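Local coordinates for protein HTH-type transcriptional regulator LysG (Mycobacterium tuberculosis, PDB 3ISP) that probably activates expression of the lysine exporter LysE and represses its own gene, acting as a homodimeric DNA-binding regulator of the LysR family, at residues L77-E81 / L273-I278. Sequence-based numbering, arbitrary orientation.
Sequences LLESE and LDSPII
Leu77 lays its two methyl branches against separate isoleucines at the start of helix 276-288: CD1 lies 4.0 Å from CD1 of Ile277, and CD2 lies 3.9 Å from CD1 of Ile278. With CG anti to the backbone N (chi1 171°), the leucine reaches across from helix 66-82 and also packs on Trp271 of strand 255-271. Next along the helix, Leu78 CG stands 4.3 Å from CD2 of Leu273, a looser apolar touch, while its CD2 branch faces the carbonyl O of Asp274. The same Leu78 also packs on Leu78 of a second subunit, so the apolar patch continues across a subunit boundary. In this chain of a LysR-type regulator, the helix that follows the helix-turn-helix region, 66-82, packs on the regulatory (substrate-binding-type) domain at the start of its last helix. Outward from the leucines, the carboxylate of Glu81 covers the N-terminus of helix 276-288. Its chain runs extended beyond CG, bringing OE1 to 2.6 Å from OG of Ser275, the donor, which approaches from above the carboxylate plane (37° out of it). OE2 accepts from the backbone N of Ile277 at 2.8 Å, although the exact place of this oxygen is less certain. Ser275 is the N-cap residue, and its OG in turn accepts a weak, 3.4 Å bond from N of Ile278; the helix N-terminus would be expected to favour the negative charge of Glu81. At the outer margin, the Pro276 ring and the Glu81 side chain run past each other in opposite directions.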
# COMPACT_ATOMS: atom_id res chain seq x y z
N LEU A 77 -32.09 -2.33 -1.86
CA LEU A 77 -32.61 -2.84 -3.12
C LEU A 77 -33.79 -3.77 -2.85
O LEU A 77 -34.82 -3.69 -3.51
CB LEU A 77 -31.54 -3.58 -3.91
CG LEU A 77 -32.06 -4.34 -5.13
CD1 LEU A 77 -32.48 -3.38 -6.24
CD2 LEU A 77 -31.00 -5.28 -5.63
N LEU A 78 -33.61 -4.65 -1.87
CA LEU A 78 -34.69 -5.53 -1.42
C LEU A 78 -35.91 -4.71 -1.07
O LEU A 78 -37.03 -5.04 -1.45
CB LEU A 78 -34.25 -6.34 -0.21
CG LEU A 78 -33.39 -7.56 -0.54
CD1 LEU A 78 -33.14 -8.39 0.70
CD2 LEU A 78 -34.07 -8.37 -1.62
N GLU A 79 -35.68 -3.62 -0.34
CA GLU A 79 -36.78 -2.76 0.08
C GLU A 79 -37.51 -2.11 -1.10
O GLU A 79 -38.74 -2.15 -1.15
CB GLU A 79 -36.26 -1.71 1.05
CG GLU A 79 -37.26 -0.61 1.35
CD GLU A 79 -36.66 0.45 2.24
OE1 GLU A 79 -36.32 0.13 3.40
OE2 GLU A 79 -36.51 1.59 1.77
N SER A 80 -36.78 -1.52 -2.04
CA SER A 80 -37.44 -0.79 -3.12
C SER A 80 -38.13 -1.72 -4.12
O SER A 80 -39.02 -1.30 -4.85
CB SER A 80 -36.49 0.23 -3.79
OG SER A 80 -35.57 -0.36 -4.69
N GLU A 81 -37.74 -2.98 -4.12
CA GLU A 81 -38.46 -3.98 -4.91
C GLU A 81 -39.70 -4.52 -4.20
O GLU A 81 -40.72 -4.76 -4.83
CB GLU A 81 -37.54 -5.14 -5.23
CG GLU A 81 -36.61 -4.88 -6.36
CD GLU A 81 -35.97 -6.15 -6.83
OE1 GLU A 81 -35.72 -7.02 -5.97
OE2 GLU A 81 -35.73 -6.28 -8.05
N LEU A 273 -29.21 -13.29 -3.08
CA LEU A 273 -30.48 -12.91 -2.50
C LEU A 273 -31.53 -13.06 -3.58
O LEU A 273 -31.19 -13.37 -4.71
CB LEU A 273 -30.44 -11.48 -1.98
CG LEU A 273 -29.93 -10.37 -2.90
CD1 LEU A 273 -30.90 -10.10 -4.04
CD2 LEU A 273 -29.69 -9.10 -2.10
N ASP A 274 -32.79 -12.84 -3.23
CA ASP A 274 -33.86 -12.84 -4.22
C ASP A 274 -34.10 -11.44 -4.77
O ASP A 274 -34.21 -10.47 -4.03
CB ASP A 274 -35.15 -13.39 -3.62
CG ASP A 274 -35.11 -14.89 -3.43
OD1 ASP A 274 -34.24 -15.53 -4.07
OD2 ASP A 274 -35.94 -15.41 -2.64
N SER A 275 -34.20 -11.34 -6.09
CA SER A 275 -34.46 -10.04 -6.68
C SER A 275 -34.81 -10.21 -8.14
O SER A 275 -34.02 -10.70 -8.93
CB SER A 275 -33.23 -9.14 -6.54
OG SER A 275 -33.52 -7.83 -6.99
N PRO A 276 -36.03 -9.84 -8.50
CA PRO A 276 -36.37 -9.85 -9.92
C PRO A 276 -35.37 -9.03 -10.74
O PRO A 276 -35.03 -9.45 -11.85
CB PRO A 276 -37.77 -9.24 -9.94
CG PRO A 276 -38.35 -9.64 -8.62
CD PRO A 276 -37.20 -9.57 -7.64
N ILE A 277 -34.88 -7.91 -10.22
CA ILE A 277 -33.91 -7.13 -10.98
C ILE A 277 -32.58 -7.88 -11.13
O ILE A 277 -32.04 -7.95 -12.23
CB ILE A 277 -33.65 -5.72 -10.41
CG1 ILE A 277 -34.96 -4.96 -10.25
CG2 ILE A 277 -32.79 -4.92 -11.36
CD1 ILE A 277 -34.80 -3.67 -9.45
N ILE A 278 -32.07 -8.44 -10.05
CA ILE A 278 -30.83 -9.22 -10.14
C ILE A 278 -30.93 -10.39 -11.14
O ILE A 278 -30.18 -10.45 -12.11
CB ILE A 278 -30.39 -9.77 -8.77
CG1 ILE A 278 -30.16 -8.61 -7.80
CG2 ILE A 278 -29.12 -10.59 -8.92
CD1 ILE A 278 -29.43 -7.45 -8.41